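Local coordinates for protein D-mandelate dehydrogenase (Rhodotorula graminis, PDB 2W2L) that probably catalyses the NAD-dependent interconversion of D-mandelate and the corresponding 2-keto acid, as a member of the D-isomer specific 2-hydroxyacid dehydrogenase family, at residues 3-8 with 28-33; 55-60 with 82-87; 9-14 with 60-65. All blocks are in the same frame, centred on the assembly; numbering follows the deposited sequence.

Interaction 1: residues 3-8 with 28-33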
ATOM      1  N   ARG D   3       2.681  35.545 -33.334  1.00 23.89           N
ATOM      2  CA  ARG D   3       2.571  34.929 -31.992  1.00 20.05           C
ATOM      3  C   ARG D   3       1.135  34.742 -31.568  1.00 17.63           C
ATOM      4  O   ARG D   3       0.496  35.705 -31.134  1.00 18.45           O
ATOM      5  CB  ARG D   3       3.224  35.791 -30.901  1.00 19.73           C
ATOM      6  CG  ARG D   3       4.702  35.712 -30.762  1.00 17.82           C
ATOM      7  CD  ARG D   3       5.152  35.691 -29.273  1.00 17.99           C
ATOM      8  NE  ARG D   3       4.704  36.841 -28.503  1.00 18.48           N
ATOM      9  CZ  ARG D   3       5.007  37.079 -27.231  1.00 17.78           C
ATOM     10  NH1 ARG D   3       5.775  36.248 -26.549  1.00 18.11           N
ATOM     11  NH2 ARG D   3       4.525  38.160 -26.635  1.00 18.09           N
ATOM     12  N   PRO D   4       0.602  33.523 -31.666  1.00 14.79           N
ATOM     13  CA  PRO D   4      -0.786  33.371 -31.253  1.00 13.33           C
ATOM     14  C   PRO D   4      -0.973  33.664 -29.779  1.00 12.69           C
ATOM     15  O   PRO D   4      -0.012  33.610 -28.987  1.00 13.28           O
ATOM     16  CB  PRO D   4      -1.112  31.915 -31.583  1.00 13.35           C
ATOM     17  CG  PRO D   4      -0.082  31.508 -32.531  1.00 14.11           C
ATOM     18  CD  PRO D   4       1.159  32.276 -32.179  1.00 14.40           C
ATOM     19  N   ARG D   5      -2.194  34.032 -29.400  1.00 11.87           N
ATOM     20  CA  ARG D   5      -2.418  34.569 -28.049  1.00  9.22           C
ATOM     21  C   ARG D   5      -3.100  33.507 -27.192  1.00  9.48           C
ATOM     22  O   ARG D   5      -4.204  33.037 -27.512  1.00  9.50           O
ATOM     23  CB  ARG D   5      -3.211  35.875 -28.140  1.00  9.41           C
ATOM     24  CG  ARG D   5      -2.579  36.914 -29.119  1.00  7.33           C
ATOM     25  CD  ARG D   5      -3.280  38.258 -29.077  1.00  6.70           C
ATOM     26  NE  ARG D   5      -2.994  38.987 -27.820  1.00  9.08           N
ATOM     27  CZ  ARG D   5      -3.898  39.381 -26.908  1.00  4.67           C
ATOM     28  NH1 ARG D   5      -5.195  39.143 -27.057  1.00  3.04           N
ATOM     29  NH2 ARG D   5      -3.491  40.050 -25.866  1.00  4.03           N
ATOM     30  N   VAL D   6      -2.434  33.094 -26.123  1.00  8.73           N
ATOM     31  CA  VAL D   6      -2.989  32.092 -25.210  1.00  8.65           C
ATOM     32  C   VAL D   6      -3.469  32.661 -23.881  1.00  9.76           C
ATOM     33  O   VAL D   6      -2.726  33.355 -23.207  1.00  9.99           O
ATOM     34  CB  VAL D   6      -1.941  31.024 -24.915  1.00  7.87           C
ATOM     35  CG1 VAL D   6      -2.494  30.017 -23.981  1.00  3.85           C
ATOM     36  CG2 VAL D   6      -1.446  30.419 -26.239  1.00  7.56           C
ATOM     37  N   LEU D   7      -4.713  32.356 -23.509  1.00 10.84           N
ATOM     38  CA  LEU D   7      -5.250  32.751 -22.209  1.00 11.59           C
ATOM     39  C   LEU D   7      -4.888  31.667 -21.180  1.00 13.40           C
ATOM     40  O   LEU D   7      -5.199  30.453 -21.358  1.00 13.16           O
ATOM     41  CB  LEU D   7      -6.779  32.974 -22.286  1.00 10.97           C
ATOM     42  CG  LEU D   7      -7.458  33.425 -20.969  1.00 12.67           C
ATOM     43  CD1 LEU D   7      -7.001  34.847 -20.500  1.00 15.65           C
ATOM     44  CD2 LEU D   7      -8.998  33.314 -20.879  1.00 11.25           C
ATOM     45  N   LEU D   8      -4.232  32.075 -20.088  1.00 15.18           N
ATOM     46  CA  LEU D   8      -3.949  31.091 -19.036  1.00 15.87           C
ATOM     47  C   LEU D   8      -4.829  31.225 -17.788  1.00 16.01           C
ATOM     48  O   LEU D   8      -4.920  32.284 -17.170  1.00 15.23           O
ATOM     49  CB  LEU D   8      -2.461  30.964 -18.729  1.00 16.08           C
ATOM     50  CG  LEU D   8      -1.878  31.650 -17.529  1.00 17.91           C
ATOM     51  CD1 LEU D   8      -0.470  31.166 -17.181  1.00 16.57           C
ATOM     52  CD2 LEU D   8      -1.869  33.081 -17.958  1.00 19.44           C
ATOM     53  N   GLU D  28       1.949  34.555 -26.919  1.00 11.35           N
ATOM     54  CA  GLU D  28       1.738  35.654 -25.996  1.00 11.29           C
ATOM     55  C   GLU D  28       0.796  35.099 -24.952  1.00 11.25           C
ATOM     56  O   GLU D  28      -0.332  34.830 -25.268  1.00 12.38           O
ATOM     57  CB  GLU D  28       1.094  36.851 -26.710  1.00 10.35           C
ATOM     58  CG  GLU D  28       0.724  37.995 -25.764  1.00 12.44           C
ATOM     59  CD  GLU D  28      -0.128  39.130 -26.381  1.00 13.88           C
ATOM     60  OE1 GLU D  28      -0.481  39.052 -27.581  1.00 16.25           O
ATOM     61  OE2 GLU D  28      -0.472  40.106 -25.642  1.00 17.30           O
ATOM     62  N   VAL D  29       1.250  34.901 -23.716  1.00 10.99           N
ATOM     63  CA  VAL D  29       0.439  34.230 -22.736  1.00 10.76           C
ATOM     64  C   VAL D  29      -0.233  35.306 -21.936  1.00 11.73           C
ATOM     65  O   VAL D  29       0.472  36.130 -21.356  1.00 12.54           O
ATOM     66  CB  VAL D  29       1.307  33.350 -21.759  1.00 11.70           C
ATOM     67  CG1 VAL D  29       0.544  33.003 -20.378  1.00  8.21           C
ATOM     68  CG2 VAL D  29       1.809  32.086 -22.453  1.00  9.38           C
ATOM     69  N   ILE D  30      -1.559  35.293 -21.857  1.00 11.30           N
ATOM     70  CA  ILE D  30      -2.256  36.349 -21.162  1.00 13.12           C
ATOM     71  C   ILE D  30      -2.775  35.826 -19.838  1.00 14.17           C
ATOM     72  O   ILE D  30      -3.635  34.953 -19.821  1.00 14.81           O
ATOM     73  CB  ILE D  30      -3.469  36.864 -21.970  1.00 12.68           C
ATOM     74  CG1 ILE D  30      -3.065  37.250 -23.389  1.00 14.63           C
ATOM     75  CG2 ILE D  30      -4.166  38.000 -21.248  1.00 12.18           C
ATOM     76  CD1 ILE D  30      -4.101  36.776 -24.454  1.00 14.22           C
ATOM     77  N   PRO D  31      -2.323  36.401 -18.713  1.00 15.57           N
ATOM     78  CA  PRO D  31      -2.895  35.821 -17.479  1.00 15.76           C
ATOM     79  C   PRO D  31      -4.396  36.134 -17.300  1.00 15.92           C
ATOM     80  O   PRO D  31      -4.834  37.250 -17.532  1.00 17.06           O
ATOM     81  CB  PRO D  31      -1.999  36.384 -16.351  1.00 15.11           C
ATOM     82  CG  PRO D  31      -1.001  37.329 -17.000  1.00 15.45           C
ATOM     83  CD  PRO D  31      -1.419  37.544 -18.445  1.00 15.86           C
ATOM     84  N   ALA D  32      -5.196  35.153 -16.913  1.00 16.75           N
ATOM     85  CA  ALA D  32      -6.638  35.419 -16.786  1.00 18.25           C
ATOM     86  C   ALA D  32      -7.050  36.355 -15.652  1.00 18.64           C
ATOM     87  O   ALA D  32      -8.056  37.043 -15.793  1.00 18.88           O
ATOM     88  CB  ALA D  32      -7.493  34.119 -16.811  1.00 17.21           C
ATOM     89  N   ASN D  33      -6.249  36.400 -14.579  1.00 19.73           N
ATOM     90  CA  ASN D  33      -6.512  37.148 -13.321  1.00 20.76           C
ATOM     91  C   ASN D  33      -7.885  36.853 -12.762  1.00 20.78           C
ATOM     92  O   ASN D  33      -8.669  37.773 -12.523  1.00 20.87           O
ATOM     93  CB  ASN D  33      -6.314  38.681 -13.461  1.00 21.30           C
ATOM     94  CG  ASN D  33      -4.951  39.073 -14.089  1.00 24.85           C
ATOM     95  OD1 ASN D  33      -3.934  38.386 -13.918  1.00 28.53           O
ATOM     96  ND2 ASN D  33      -4.941  40.177 -14.828  1.00 24.57           N
TER
HETATM   97  O   HOH W   1       0.505  38.531 -30.112  1.00 19.27           O

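Interaction 2: residues 55-60 with 82-87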
ATOM      1  N   ILE D  55      -6.598  28.478 -24.938  1.00  8.40           N
ATOM      2  CA  ILE D  55      -6.711  28.601 -23.522  1.00  7.20           C
ATOM      3  C   ILE D  55      -5.873  27.457 -23.020  1.00  8.76           C
ATOM      4  O   ILE D  55      -6.047  26.326 -23.504  1.00  8.48           O
ATOM      5  CB  ILE D  55      -8.171  28.352 -23.056  1.00  6.83           C
ATOM      6  CG1 ILE D  55      -9.141  29.366 -23.661  1.00  6.98           C
ATOM      7  CG2 ILE D  55      -8.288  28.419 -21.578  1.00  2.77           C
ATOM      8  CD1 ILE D  55     -10.580  28.952 -23.525  1.00  7.12           C
ATOM      9  N   ILE D  56      -4.994  27.727 -22.046  1.00  9.12           N
ATOM     10  CA  ILE D  56      -4.273  26.684 -21.363  1.00 10.07           C
ATOM     11  C   ILE D  56      -4.588  26.677 -19.837  1.00 11.25           C
ATOM     12  O   ILE D  56      -4.611  27.731 -19.176  1.00 11.21           O
ATOM     13  CB  ILE D  56      -2.722  26.748 -21.681  1.00 10.50           C
ATOM     14  CG1 ILE D  56      -2.019  25.456 -21.251  1.00 10.19           C
ATOM     15  CG2 ILE D  56      -2.062  27.943 -21.002  1.00 10.22           C
ATOM     16  CD1 ILE D  56      -0.573  25.328 -21.686  1.00 10.13           C
ATOM     17  N   LYS D  57      -4.839  25.465 -19.317  1.00 12.41           N
ATOM     18  CA  LYS D  57      -5.063  25.154 -17.901  1.00 13.21           C
ATOM     19  C   LYS D  57      -4.019  24.125 -17.444  1.00 14.36           C
ATOM     20  O   LYS D  57      -4.139  22.934 -17.781  1.00 15.44           O
ATOM     21  CB  LYS D  57      -6.422  24.499 -17.752  1.00 12.50           C
ATOM     22  CG  LYS D  57      -7.041  24.605 -16.416  1.00 11.61           C
ATOM     23  CD  LYS D  57      -8.491  24.096 -16.534  1.00 13.04           C
ATOM     24  CE  LYS D  57      -9.267  24.145 -15.228  1.00 14.13           C
ATOM     25  NZ  LYS D  57      -8.709  23.061 -14.302  1.00 16.31           N
ATOM     26  N   LEU D  58      -3.020  24.569 -16.682  1.00 14.63           N
ATOM     27  CA  LEU D  58      -1.837  23.744 -16.387  1.00 15.50           C
ATOM     28  C   LEU D  58      -1.973  22.785 -15.207  1.00 16.16           C
ATOM     29  O   LEU D  58      -1.132  21.899 -15.030  1.00 15.15           O
ATOM     30  CB  LEU D  58      -0.588  24.625 -16.203  1.00 15.55           C
ATOM     31  CG  LEU D  58      -0.175  25.375 -17.475  1.00 14.45           C
ATOM     32  CD1 LEU D  58       0.680  26.566 -17.087  1.00 17.00           C
ATOM     33  CD2 LEU D  58       0.562  24.443 -18.382  1.00 13.06           C
ATOM     34  N   ALA D  59      -3.010  22.983 -14.392  1.00 17.54           N
ATOM     35  CA  ALA D  59      -3.311  22.055 -13.295  1.00 18.35           C
ATOM     36  C   ALA D  59      -4.812  21.936 -13.025  1.00 19.04           C
ATOM     37  O   ALA D  59      -5.584  22.877 -13.288  1.00 19.39           O
ATOM     38  CB  ALA D  59      -2.545  22.445 -12.032  1.00 17.83           C
ATOM     39  N   VAL D  60      -5.203  20.777 -12.487  1.00 19.66           N
ATOM     40  CA  VAL D  60      -6.588  20.438 -12.170  1.00 19.86           C
ATOM     41  C   VAL D  60      -7.159  21.464 -11.230  1.00 21.31           C
ATOM     42  O   VAL D  60      -8.293  21.894 -11.387  1.00 22.84           O
ATOM     43  CB  VAL D  60      -6.673  19.021 -11.514  1.00 19.92           C
ATOM     44  CG1 VAL D  60      -8.023  18.779 -10.755  1.00 17.82           C
ATOM     45  CG2 VAL D  60      -6.351  17.909 -12.545  1.00 18.31           C
ATOM     46  N   LYS D  82      -9.536  28.771 -30.994  1.00 14.52           N
ATOM     47  CA  LYS D  82      -9.292  27.543 -31.763  1.00 14.77           C
ATOM     48  C   LYS D  82      -9.178  26.290 -30.890  1.00 15.29           C
ATOM     49  O   LYS D  82      -9.610  25.224 -31.292  1.00 15.88           O
ATOM     50  CB  LYS D  82      -8.033  27.703 -32.578  1.00 14.18           C
ATOM     51  CG  LYS D  82      -8.170  28.723 -33.668  1.00 16.40           C
ATOM     52  CD  LYS D  82      -7.591  28.128 -34.971  1.00 18.62           C
ATOM     53  CE  LYS D  82      -6.404  28.903 -35.531  1.00 19.73           C
ATOM     54  NZ  LYS D  82      -6.799  30.105 -36.332  1.00 21.99           N
ATOM     55  N   VAL D  83      -8.613  26.413 -29.683  1.00 16.22           N
ATOM     56  CA  VAL D  83      -8.227  25.217 -28.886  1.00 15.89           C
ATOM     57  C   VAL D  83      -8.093  25.515 -27.400  1.00 15.44           C
ATOM     58  O   VAL D  83      -7.613  26.598 -27.013  1.00 15.67           O
ATOM     59  CB  VAL D  83      -6.923  24.628 -29.447  1.00 15.93           C
ATOM     60  CG1 VAL D  83      -5.720  25.539 -29.124  1.00 16.68           C
ATOM     61  CG2 VAL D  83      -6.694  23.200 -28.988  1.00 16.88           C
ATOM     62  N   PHE D  84      -8.546  24.576 -26.569  1.00 15.12           N
ATOM     63  CA  PHE D  84      -8.515  24.708 -25.076  1.00 14.97           C
ATOM     64  C   PHE D  84      -7.816  23.470 -24.572  1.00 15.03           C
ATOM     65  O   PHE D  84      -8.280  22.370 -24.846  1.00 16.77           O
ATOM     66  CB  PHE D  84      -9.933  24.728 -24.469  1.00 14.10           C
ATOM     67  CG  PHE D  84      -9.987  24.931 -22.955  1.00 13.99           C
ATOM     68  CD1 PHE D  84     -11.159  25.395 -22.361  1.00 13.60           C
ATOM     69  CD2 PHE D  84      -8.886  24.650 -22.121  1.00 14.50           C
ATOM     70  CE1 PHE D  84     -11.251  25.612 -20.962  1.00 15.62           C
ATOM     71  CE2 PHE D  84      -8.944  24.868 -20.712  1.00 14.35           C
ATOM     72  CZ  PHE D  84     -10.134  25.338 -20.130  1.00 14.88           C
ATOM     73  N   ALA D  85      -6.722  23.621 -23.843  1.00 14.48           N
ATOM     74  CA  ALA D  85      -6.027  22.459 -23.296  1.00 14.17           C
ATOM     75  C   ALA D  85      -5.931  22.478 -21.783  1.00 14.06           C
ATOM     76  O   ALA D  85      -5.531  23.460 -21.176  1.00 13.19           O
ATOM     77  CB  ALA D  85      -4.660  22.274 -23.937  1.00 13.35           C
ATOM     78  N   ALA D  86      -6.282  21.343 -21.195  1.00 15.44           N
ATOM     79  CA  ALA D  86      -6.482  21.234 -19.754  1.00 17.13           C
ATOM     80  C   ALA D  86      -5.794  20.009 -19.197  1.00 18.10           C
ATOM     81  O   ALA D  86      -5.722  18.944 -19.872  1.00 18.09           O
ATOM     82  CB  ALA D  86      -7.996  21.236 -19.385  1.00 16.49           C
ATOM     83  N   ALA D  87      -5.263  20.200 -17.983  1.00 18.46           N
ATOM     84  CA  ALA D  87      -4.720  19.129 -17.134  1.00 20.10           C
ATOM     85  C   ALA D  87      -5.866  18.168 -16.778  1.00 20.93           C
ATOM     86  O   ALA D  87      -6.989  18.517 -16.953  1.00 22.33           O
ATOM     87  CB  ALA D  87      -4.125  19.762 -15.855  1.00 19.86           C
TER
HETATM   88  O   HOH W   2      -8.213  20.233 -15.361  1.00 18.54           O

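Interaction 3: residues 9-14 with 60-65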
ATOM      1  N   LEU D   9      -5.496  30.127 -17.458  1.00 16.16           N
ATOM      2  CA  LEU D   9      -6.420  30.115 -16.330  1.00 17.17           C
ATOM      3  C   LEU D   9      -5.667  29.675 -15.104  1.00 17.83           C
ATOM      4  O   LEU D   9      -5.278  28.505 -15.009  1.00 17.42           O
ATOM      5  CB  LEU D   9      -7.578  29.134 -16.567  1.00 17.18           C
ATOM      6  CG  LEU D   9      -8.375  29.135 -17.865  1.00 15.60           C
ATOM      7  CD1 LEU D   9      -9.419  28.136 -17.688  1.00 16.53           C
ATOM      8  CD2 LEU D   9      -8.994  30.460 -18.160  1.00 14.41           C
ATOM      9  N   GLY D  10      -5.450  30.613 -14.178  1.00 18.77           N
ATOM     10  CA  GLY D  10      -4.636  30.368 -12.985  1.00 18.91           C
ATOM     11  C   GLY D  10      -3.136  30.396 -13.224  1.00 19.69           C
ATOM     12  O   GLY D  10      -2.611  31.220 -13.976  1.00 20.52           O
ATOM     13  N   ASP D  11      -2.429  29.472 -12.609  1.00 19.79           N
ATOM     14  CA  ASP D  11      -1.021  29.653 -12.457  1.00 20.03           C
ATOM     15  C   ASP D  11      -0.205  29.377 -13.660  1.00 19.43           C
ATOM     16  O   ASP D  11      -0.574  28.572 -14.488  1.00 18.65           O
ATOM     17  CB  ASP D  11      -0.531  28.784 -11.306  1.00 21.58           C
ATOM     18  CG  ASP D  11      -0.873  29.393  -9.925  1.00 23.73           C
ATOM     19  OD1 ASP D  11      -1.117  30.619  -9.858  1.00 24.40           O
ATOM     20  OD2 ASP D  11      -0.891  28.636  -8.921  1.00 28.32           O
ATOM     21  N   PRO D  12       0.968  30.004 -13.732  1.00 19.72           N
ATOM     22  CA  PRO D  12       1.936  29.576 -14.745  1.00 19.63           C
ATOM     23  C   PRO D  12       2.537  28.212 -14.354  1.00 19.98           C
ATOM     24  O   PRO D  12       2.186  27.647 -13.301  1.00 20.23           O
ATOM     25  CB  PRO D  12       2.982  30.678 -14.711  1.00 18.46           C
ATOM     26  CG  PRO D  12       2.965  31.139 -13.269  1.00 20.34           C
ATOM     27  CD  PRO D  12       1.494  31.088 -12.869  1.00 19.75           C
ATOM     28  N   ALA D  13       3.413  27.673 -15.193  1.00 20.39           N
ATOM     29  CA  ALA D  13       4.004  26.363 -14.916  1.00 21.84           C
ATOM     30  C   ALA D  13       4.887  26.368 -13.667  1.00 23.16           C
ATOM     31  O   ALA D  13       5.420  27.410 -13.262  1.00 23.43           O
ATOM     32  CB  ALA D  13       4.745  25.777 -16.155  1.00 21.68           C
ATOM     33  N   ARG D  14       4.986  25.198 -13.036  1.00 24.91           N
ATOM     34  CA  ARG D  14       5.681  25.015 -11.758  1.00 25.70           C
ATOM     35  C   ARG D  14       6.814  23.993 -11.958  1.00 25.38           C
ATOM     36  O   ARG D  14       7.654  23.868 -11.086  1.00 25.39           O
ATOM     37  CB  ARG D  14       4.717  24.489 -10.681  1.00 26.02           C
ATOM     38  CG  ARG D  14       3.603  25.448 -10.286  1.00 30.22           C
ATOM     39  CD  ARG D  14       3.969  26.298  -9.012  1.00 38.65           C
ATOM     40  NE  ARG D  14       3.361  27.640  -9.034  1.00 41.73           N
ATOM     41  CZ  ARG D  14       3.792  28.658  -9.789  1.00 42.42           C
ATOM     42  NH1 ARG D  14       4.850  28.494 -10.580  1.00 43.10           N
ATOM     43  NH2 ARG D  14       3.172  29.844  -9.752  1.00 41.84           N
ATOM     44  N   VAL D  60      -5.203  20.777 -12.487  1.00 19.66           N
ATOM     45  CA  VAL D  60      -6.588  20.438 -12.170  1.00 19.86           C
ATOM     46  C   VAL D  60      -7.159  21.464 -11.230  1.00 21.31           C
ATOM     47  O   VAL D  60      -8.293  21.894 -11.387  1.00 22.84           O
ATOM     48  CB  VAL D  60      -6.673  19.021 -11.514  1.00 19.92           C
ATOM     49  CG1 VAL D  60      -8.023  18.779 -10.755  1.00 17.82           C
ATOM     50  CG2 VAL D  60      -6.351  17.909 -12.545  1.00 18.31           C
ATOM     51  N   GLU D  61      -6.373  21.862 -10.244  1.00 22.26           N
ATOM     52  CA  GLU D  61      -6.847  22.782  -9.229  1.00 23.36           C
ATOM     53  C   GLU D  61      -6.600  24.241  -9.653  1.00 23.77           C
ATOM     54  O   GLU D  61      -6.764  25.149  -8.848  1.00 24.17           O
ATOM     55  CB  GLU D  61      -6.170  22.466  -7.887  1.00 23.20           C
ATOM     56  CG  GLU D  61      -4.644  22.799  -7.810  1.00 26.23           C
ATOM     57  CD  GLU D  61      -3.696  21.733  -8.469  1.00 30.09           C
ATOM     58  OE1 GLU D  61      -4.195  20.709  -9.028  1.00 27.76           O
ATOM     59  OE2 GLU D  61      -2.433  21.939  -8.419  1.00 29.38           O
ATOM     60  N   ASN D  62      -6.168  24.467 -10.892  1.00 23.62           N
ATOM     61  CA  ASN D  62      -5.939  25.820 -11.361  1.00 24.06           C
ATOM     62  C   ASN D  62      -7.142  26.277 -12.122  1.00 23.68           C
ATOM     63  O   ASN D  62      -7.644  25.542 -12.975  1.00 24.23           O
ATOM     64  CB  ASN D  62      -4.807  25.865 -12.362  1.00 24.65           C
ATOM     65  CG  ASN D  62      -3.451  25.791 -11.741  1.00 26.86           C
ATOM     66  OD1 ASN D  62      -2.455  25.879 -12.470  1.00 30.45           O
ATOM     67  ND2 ASN D  62      -3.373  25.601 -10.422  1.00 28.06           N
ATOM     68  N   GLY D  63      -7.582  27.490 -11.866  1.00 22.72           N
ATOM     69  CA  GLY D  63      -8.626  28.049 -12.688  1.00 22.68           C
ATOM     70  C   GLY D  63     -10.047  27.792 -12.235  1.00 22.53           C
ATOM     71  O   GLY D  63     -10.983  28.304 -12.846  1.00 23.06           O
ATOM     72  N   THR D  64     -10.210  27.020 -11.167  1.00 22.03           N
ATOM     73  CA  THR D  64     -11.537  26.677 -10.636  1.00 22.19           C
ATOM     74  C   THR D  64     -12.469  27.886 -10.381  1.00 22.79           C
ATOM     75  O   THR D  64     -13.696  27.749 -10.421  1.00 22.38           O
ATOM     76  CB  THR D  64     -11.446  25.814  -9.361  1.00 21.76           C
ATOM     77  OG1 THR D  64     -11.057  26.651  -8.267  1.00 21.18           O
ATOM     78  CG2 THR D  64     -10.434  24.673  -9.533  1.00 18.80           C
ATOM     79  N   GLU D  65     -11.913  29.071 -10.138  1.00 23.43           N
ATOM     80  CA  GLU D  65     -12.814  30.204  -9.892  1.00 24.30           C
ATOM     81  C   GLU D  65     -13.572  30.613 -11.167  1.00 23.66           C
ATOM     82  O   GLU D  65     -14.599  31.289 -11.102  1.00 24.96           O
ATOM     83  CB  GLU D  65     -12.173  31.381  -9.118  1.00 24.29           C
ATOM     84  CG  GLU D  65     -10.820  31.827  -9.581  1.00 29.44           C
ATOM     85  CD  GLU D  65      -9.667  31.003  -9.010  1.00 33.98           C
ATOM     86  OE1 GLU D  65      -9.405  31.113  -7.793  1.00 37.46           O
ATOM     87  OE2 GLU D  65      -9.000  30.272  -9.783  1.00 34.62           O
TER
HETATM   88  O   HOH W   3       0.520  25.347 -11.361  1.00 19.62           O

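Interaction 1: residues 3-8 with 28-33
Glu28 and Arg5 meet because Glu28 sends CG away from its backbone N (chi1 175°) and runs on extended, while Arg5 turns CG opposite its carbonyl carbon and bends at chi3 (72°). The two chains lie side by side, pointing the same way, in a side-on salt bridge: NE of Arg5 donates to OE1 of Glu28 at 2.5 Å and NH2 of Arg5 to OE2 of Glu28 at 3.0 Å. Both oxygens lie near the guanidinium plane, but the two planes are 63° apart, and each oxygen is approached from above the carboxylate. Ile30 lays CD1 over one guanidinium face, 3.6 Å from CZ of Arg5. A water links OE1 of Glu28 to O of Arg3. The backbones pair as parallel strands through five hydrogen bonds, the first Glu28 N to Pro4 O and the last Ala32 N to Leu8 O. On the other face CD1 of Leu8 meets CG1 of Val29 at 3.8 Å, near Trp20 of helix 17-26, which connects these strands in a beta-alpha-beta unit. NH1 of Arg5 also donates to the carbonyls of Tyr49 and Asp51. This pairing probably favours the ionised form of Glu28, while carboxylate and carbonyls fix the guanidinium's rotation.

Interaction 2: residues 55-60 with 82-87
CB of Lys57 sits 4.0 Å from CB of Ala86, its bridge partner on strand 83-86, and lies at the edge of the Phe84 ring, 3.9 Å from CE2. With CG swung opposite the backbone N (chi1 -157°) and the chain straight as far as CE, CD of Lys57 rests against both CB of Ala86 and CZ of Phe84. A bend at chi4 then takes NZ back over the loop that follows strand 54-57. There its strongest polar partner is the hydroxyl of Tyr67, and Trp93 offers a cation-pi contact. The carbonyls of Ala59 and Val60 accept only weakly, and a water that takes a hydrogen bond from NZ of Lys57 at 3.1 Å passes one on to O of Ala87.

The Phe84 ring, met at its edge by Lys57, has one face occupied by Ile55, whose CG2 stands 3.7 Å from the ring centroid and 12° off the normal, a CH-pi contact; Trp69 also meets the ring. Four backbone hydrogen bonds, from Ile55 N with Val83 O to Ala87 N with Lys57 O, join the strands, which run within 5° of parallel as successive strands of a beta-alpha-beta unit. Past their ends CB of Ala87 packs 3.5 Å from CA of Ala59. On the face bearing Ile56, helices 17-26 and 310-329 close over the sheet.

The chemistry is thus divided along one side chain: the methylenes pack against the edge of the Phe84 ring, while the amine is linked through a water to O of Ala87, at the end of the neighbouring strand. The Tyr67 hydroxyl and the water probably hold NZ more firmly than the carbonyls of Ala59 and Val60 do.

Interaction 3: residues 9-14 with 60-65
Asn62 brings CB to 3.8 Å from the carbonyl O of Leu9 and lays its amide across Asp11 at about a right angle, with OD1 of Asn62 3.7 Å from CB of Asp11. OD1 also stands 3.6 Å from N of Asp11, too far to be hydrogen-bonded, and the amide and carboxylate planes are 78° apart. The placement follows from CG of Asn62 lying opposite its carbonyl carbon (chi1 -78°). A water also lies between the two loops, donating to OD1 of Asn62 at 3.2 Å and weakly to O of Pro12, though further acceptors may share its protons. With an alanine in place of Asn62 the amide is gone, which would probably cost the water a possible acceptor and leave a gap beside Asp11.

Next come two glycines, whose CA atoms approach to 4.6 Å, Gly10 against Gly63. Gly10 has positive phi (78°), and a CB there would fall 3.0 Å from N of Gly63; one on Gly63 would crowd CB of Leu9. Both loops follow neighbouring parallel strands, 5-8 and 54-57, and the 9-14 loop packs Pro12 and Ala13 against Trp20 of helix 17-26, and Ala13 against Glu317 and Met321 of helix 310-329.

Interactions 1 and 2 are beta-alpha-beta pairings of one parallel sheet, their centres 11 Å apart, and strands 5-8 and 54-57 join them: O of Leu7 and N of Ile56 lie 2.8 Å apart in a probable hydrogen bond. Interaction 3 bridges the loops that leave these two strands. Its centre is 9 Å from that of interaction 2, with which it shares Val60, and N of Leu9 probably bonds O of Ile56 at 3.1 Å. Through Val60, interaction 2 comes near the cofactor: that side chain is about 8 Å from the bound NAD and about 4 Å from a sulfate, probably from the crystallisation liquor, whereas interaction 1 lies at the outer strand, away from the cofactor.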